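Local structure of botulinum neurotoxin type C1 (Clostridium botulinum, 3R4S) at residues E336-I341 with V405-Q410; P142-W147 with N363-A368. The protein is the receptor-binding part of a clostridial neurotoxin, whose entry into cells depends on interaction with two ganglioside molecules. All coordinates share one frame; numbering follows the deposited sequence.

Contact 1 (E336-I341 with V405-Q410); sequences EDIYAI and VPTVKQ
Asp337 opens the pairing of 336-341 with 405-410: its carbonyl O receives the N-H of Gln410 almost straight (2.8 Å, 172°), while its carboxylate reaches Lys409 through a water that donates to OD2 and accepts from NZ. Bends of the lysine chain at chi2 and chi4 bring NZ to bond with the carbonyl O of the next residue, Gln410. Ile338 leans over this chain, its CD1 set tightly against Lys409 CD at 3.4 Å, and its CG2 branch meets the methyl of Thr407. At Tyr339 the antiparallel pair with Val408 is hydrogen-bonded in both directions, N to Val408 O (2.9 Å) and O from Val408 N (2.8 Å). The Tyr339 and Gln410 side chains cross at about a right angle, ring and amide planes 77° apart, with OE1 3.6 Å from CE2; a second water joins Tyr339 OH to Gln410 OE1. Ala340 pairs with Thr407 without hydrogen bonds. Ile341 N donates to Pro406 O at 3.0 Å. With CG1 beside its backbone N (chi1 -64°), Ile341 packs that carbon on Val408 CG2, and its CB lies against Pro406 CG. Strand 381-392 flanks 401-409 on its other edge, within the beta-trefoil of the C-terminal receptor-binding domain.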
# COMPACT_ATOMS: atom_id res chain seq x y z
N GLU A 336 -32.69 8.50 -8.49
CA GLU A 336 -33.05 7.49 -9.49
C GLU A 336 -32.00 6.38 -9.58
O GLU A 336 -30.81 6.65 -9.76
CB GLU A 336 -33.27 8.14 -10.86
CG GLU A 336 -33.94 7.22 -11.89
CD GLU A 336 -34.13 7.89 -13.26
OE1 GLU A 336 -33.97 9.13 -13.36
OE2 GLU A 336 -34.44 7.16 -14.24
N ASP A 337 -32.45 5.14 -9.45
CA ASP A 337 -31.59 3.96 -9.52
C ASP A 337 -30.59 3.85 -8.37
O ASP A 337 -29.64 3.07 -8.46
CB ASP A 337 -30.85 3.91 -10.87
CG ASP A 337 -31.80 3.78 -12.04
OD1 ASP A 337 -32.63 2.86 -12.03
OD2 ASP A 337 -31.72 4.62 -12.97
N ILE A 338 -30.82 4.62 -7.30
CA ILE A 338 -29.99 4.53 -6.10
C ILE A 338 -30.65 3.63 -5.06
O ILE A 338 -31.82 3.84 -4.71
CB ILE A 338 -29.80 5.92 -5.45
CG1 ILE A 338 -29.18 6.91 -6.44
CG2 ILE A 338 -28.90 5.80 -4.22
CD1 ILE A 338 -27.74 6.56 -6.80
N TYR A 339 -29.92 2.64 -4.55
CA TYR A 339 -30.44 1.75 -3.52
C TYR A 339 -29.48 1.68 -2.34
O TYR A 339 -28.27 1.64 -2.51
CB TYR A 339 -30.64 0.34 -4.06
CG TYR A 339 -31.52 0.29 -5.27
CD1 TYR A 339 -32.88 0.02 -5.15
CD2 TYR A 339 -31.01 0.54 -6.54
CE1 TYR A 339 -33.70 -0.02 -6.27
CE2 TYR A 339 -31.81 0.50 -7.65
CZ TYR A 339 -33.16 0.22 -7.51
OH TYR A 339 -33.97 0.19 -8.62
N ALA A 340 -30.04 1.66 -1.13
CA ALA A 340 -29.23 1.54 0.06
C ALA A 340 -28.66 0.13 0.18
O ALA A 340 -29.31 -0.84 -0.22
CB ALA A 340 -30.05 1.90 1.31
N ILE A 341 -27.44 0.03 0.72
CA ILE A 341 -26.92 -1.26 1.17
C ILE A 341 -27.19 -1.37 2.66
O ILE A 341 -26.83 -0.49 3.44
CB ILE A 341 -25.41 -1.41 0.89
CG1 ILE A 341 -25.15 -1.41 -0.63
CG2 ILE A 341 -24.89 -2.69 1.54
CD1 ILE A 341 -23.67 -1.37 -1.03
N VAL A 405 -24.62 6.81 4.03
CA VAL A 405 -24.87 5.38 3.90
C VAL A 405 -24.22 4.81 2.64
O VAL A 405 -24.05 5.53 1.66
CB VAL A 405 -26.39 5.10 3.82
CG1 VAL A 405 -27.09 5.63 5.07
CG2 VAL A 405 -27.01 5.74 2.57
N PRO A 406 -23.86 3.51 2.67
CA PRO A 406 -23.37 2.90 1.43
C PRO A 406 -24.54 2.66 0.48
O PRO A 406 -25.67 2.39 0.93
CB PRO A 406 -22.78 1.57 1.90
CG PRO A 406 -23.60 1.20 3.09
CD PRO A 406 -23.95 2.52 3.77
N THR A 407 -24.29 2.78 -0.81
CA THR A 407 -25.34 2.61 -1.81
C THR A 407 -24.88 1.80 -3.00
O THR A 407 -23.66 1.58 -3.19
CB THR A 407 -25.80 3.97 -2.39
OG1 THR A 407 -24.69 4.60 -3.04
CG2 THR A 407 -26.36 4.89 -1.29
N VAL A 408 -25.85 1.35 -3.79
CA VAL A 408 -25.61 0.83 -5.13
C VAL A 408 -26.30 1.77 -6.11
O VAL A 408 -27.47 2.10 -5.94
CB VAL A 408 -26.18 -0.59 -5.32
CG1 VAL A 408 -26.02 -1.04 -6.78
CG2 VAL A 408 -25.52 -1.58 -4.36
N LYS A 409 -25.55 2.23 -7.10
CA LYS A 409 -26.11 2.98 -8.21
C LYS A 409 -26.27 2.02 -9.39
O LYS A 409 -25.28 1.49 -9.90
CB LYS A 409 -25.15 4.12 -8.60
CG LYS A 409 -25.48 4.83 -9.91
CD LYS A 409 -26.90 5.36 -9.90
CE LYS A 409 -27.13 6.38 -11.02
NZ LYS A 409 -26.96 5.77 -12.36
N GLN A 410 -27.51 1.78 -9.80
CA GLN A 410 -27.76 0.97 -10.99
C GLN A 410 -28.06 1.89 -12.18
O GLN A 410 -27.50 2.99 -12.28
CB GLN A 410 -28.87 -0.07 -10.73
CG GLN A 410 -28.51 -1.03 -9.58
CD GLN A 410 -29.37 -2.28 -9.55
OE1 GLN A 410 -30.59 -2.23 -9.68
NE2 GLN A 410 -28.72 -3.42 -9.37
O HOH W 1 -29.77 6.45 -13.42
O HOH W 2 -32.51 -0.65 -10.97

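Contact 2 (P142-W147 with N363-A368)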
# COMPACT_ATOMS: atom_id res chain seq x y z
N PRO A 142 -3.30 7.86 10.60
CA PRO A 142 -2.88 6.59 11.20
C PRO A 142 -1.45 6.20 10.79
O PRO A 142 -0.97 5.17 11.24
CB PRO A 142 -3.87 5.58 10.62
CG PRO A 142 -4.97 6.40 9.98
CD PRO A 142 -4.35 7.68 9.58
N GLY A 143 -0.81 7.00 9.94
CA GLY A 143 0.54 6.70 9.46
C GLY A 143 0.53 6.16 8.03
O GLY A 143 -0.45 5.54 7.62
N TYR A 144 1.60 6.40 7.28
CA TYR A 144 1.67 5.88 5.91
C TYR A 144 2.24 4.47 5.96
O TYR A 144 3.40 4.24 5.63
CB TYR A 144 2.51 6.80 5.01
CG TYR A 144 2.38 6.54 3.51
CD1 TYR A 144 1.36 7.13 2.77
CD2 TYR A 144 3.28 5.73 2.85
CE1 TYR A 144 1.24 6.90 1.40
CE2 TYR A 144 3.18 5.49 1.48
CZ TYR A 144 2.15 6.08 0.76
OH TYR A 144 2.04 5.83 -0.60
N ASN A 145 1.42 3.53 6.41
CA ASN A 145 1.89 2.19 6.73
C ASN A 145 1.76 1.19 5.59
O ASN A 145 1.64 -0.02 5.83
CB ASN A 145 1.15 1.69 7.96
CG ASN A 145 1.09 2.73 9.05
OD1 ASN A 145 2.07 3.44 9.31
ND2 ASN A 145 -0.07 2.84 9.70
N LYS A 146 1.81 1.68 4.36
CA LYS A 146 1.56 0.81 3.21
C LYS A 146 2.80 0.53 2.37
O LYS A 146 3.75 1.31 2.35
CB LYS A 146 0.46 1.42 2.34
CG LYS A 146 0.85 2.71 1.66
CD LYS A 146 -0.41 3.42 1.12
CE LYS A 146 -1.29 3.96 2.25
NZ LYS A 146 -2.48 4.73 1.75
N TRP A 147 2.78 -0.61 1.70
CA TRP A 147 3.84 -0.93 0.74
C TRP A 147 3.90 0.16 -0.31
O TRP A 147 2.87 0.61 -0.82
CB TRP A 147 3.54 -2.26 0.06
CG TRP A 147 3.95 -3.47 0.84
CD1 TRP A 147 3.12 -4.35 1.49
CD2 TRP A 147 5.29 -3.95 1.03
NE1 TRP A 147 3.87 -5.35 2.08
CE2 TRP A 147 5.20 -5.13 1.81
CE3 TRP A 147 6.55 -3.49 0.62
CZ2 TRP A 147 6.34 -5.87 2.18
CZ3 TRP A 147 7.68 -4.23 0.99
CH2 TRP A 147 7.57 -5.40 1.77
N ASN A 363 -3.96 3.21 -6.88
CA ASN A 363 -3.22 4.31 -7.47
C ASN A 363 -2.04 4.65 -6.59
O ASN A 363 -1.76 3.94 -5.61
CB ASN A 363 -4.12 5.52 -7.77
CG ASN A 363 -4.63 6.20 -6.51
OD1 ASN A 363 -4.18 5.92 -5.40
ND2 ASN A 363 -5.57 7.12 -6.69
N THR A 364 -1.32 5.70 -6.94
CA THR A 364 -0.05 5.95 -6.27
C THR A 364 -0.18 6.03 -4.74
O THR A 364 0.72 5.62 -4.02
CB THR A 364 0.68 7.19 -6.86
OG1 THR A 364 1.99 7.28 -6.29
CG2 THR A 364 -0.07 8.46 -6.54
N TYR A 365 -1.30 6.52 -4.23
CA TYR A 365 -1.39 6.75 -2.78
C TYR A 365 -2.37 5.86 -1.99
O TYR A 365 -2.35 5.89 -0.76
CB TYR A 365 -1.62 8.23 -2.48
CG TYR A 365 -0.47 9.07 -2.99
CD1 TYR A 365 0.85 8.63 -2.80
CD2 TYR A 365 -0.67 10.26 -3.69
CE1 TYR A 365 1.92 9.35 -3.28
CE2 TYR A 365 0.41 11.00 -4.18
CZ TYR A 365 1.71 10.53 -3.96
OH TYR A 365 2.81 11.22 -4.43
N TYR A 366 -3.17 5.06 -2.70
CA TYR A 366 -4.13 4.16 -2.04
C TYR A 366 -4.17 2.79 -2.71
O TYR A 366 -4.06 2.69 -3.94
CB TYR A 366 -5.56 4.73 -2.11
CG TYR A 366 -5.75 6.02 -1.36
CD1 TYR A 366 -5.91 7.23 -2.04
CD2 TYR A 366 -5.77 6.04 0.03
CE1 TYR A 366 -6.08 8.43 -1.34
CE2 TYR A 366 -5.94 7.22 0.74
CZ TYR A 366 -6.10 8.41 0.05
OH TYR A 366 -6.27 9.59 0.75
N TYR A 367 -4.37 1.74 -1.91
CA TYR A 367 -4.82 0.43 -2.41
C TYR A 367 -6.31 0.28 -2.10
O TYR A 367 -6.71 0.34 -0.93
CB TYR A 367 -4.08 -0.69 -1.70
CG TYR A 367 -2.59 -0.72 -1.98
CD1 TYR A 367 -2.08 -1.38 -3.10
CD2 TYR A 367 -1.70 -0.11 -1.12
CE1 TYR A 367 -0.71 -1.42 -3.35
CE2 TYR A 367 -0.35 -0.13 -1.36
CZ TYR A 367 0.15 -0.79 -2.46
OH TYR A 367 1.50 -0.78 -2.67
N ALA A 368 -7.13 0.07 -3.13
CA ALA A 368 -8.57 0.07 -2.95
C ALA A 368 -9.24 -0.83 -3.97
O ALA A 368 -8.58 -1.61 -4.64
CB ALA A 368 -9.11 1.49 -3.06
O HOH W 3 -4.32 2.40 1.12
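The ammonium of Lys146 is gripped from two directions: NZ donates to the carbonyl O of Tyr365 at 2.8 Å and to a water at 3.0 Å. That same water accepts the N-H of Tyr367, so the lysine reaches the backbone of 363-368 both directly and through solvent. Lys146 CG sits between its backbone N and carbonyl carbon (chi1 67°), and the chain bends once more at chi3 before NZ arrives 16° out of the Tyr365 carbonyl plane. On the way, CG rests over one face of the Tyr144 ring, 3.6 Å above its plane and displaced toward the rim. The hydroxyl of Tyr144 in turn comes in at the edge of the Tyr365 ring, in its plane, with OH 3.8 Å from CD1; the CG2 methyl of Thr364 lies over the centre of one face of the same ring.

A second polar link is made by Tyr367, which points into 142-147 and donates its OH to Trp147 O at 2.7 Å. The hydroxyl stands 56° above the carbonyl plane, away from a lone-pair direction, although Trp147 O lies at the edge of the Tyr367 ring, in its plane. Lys146 CB adds a looser contact with CE2 of the same ring, at 4.1 Å. Within 363-368, Asn363 OD1 accepts from the N-H groups of Tyr365 and Tyr366, the first making an Asx turn, the two together an Asx motif, which is consistent with Asn363 setting the turn from which the Tyr365 carbonyl meets Lys146.

The loop 142-147 leads into strand 148-155; Trp147 NE1 bonds to Asn244, and Trp83 of strand 77-87 touches both Trp147 and Tyr367, where 363-368 runs into strand 367-374.

The centres of the two contacts are 27 Å apart and their nearest atoms about 15 Å apart, without touching. Contact 1 is internal to the C-terminal trefoil, whereas contact 2 joins that domain to the N-terminal, concanavalin-like one across their interface. The trefoil sheet links contact 1 to the 363-368 side of contact 2, since strand 381-392 pairs with both 367-374 and 401-409. Contact 1 lies between the two bound sialic acids: the Pro406 side chain is about 12 Å from N-acetyl-beta-neuraminic acid and that of Ile341 about 13 Å from N-acetyl-alpha-neuraminic acid. It therefore belongs to the framework between the pockets and lines neither.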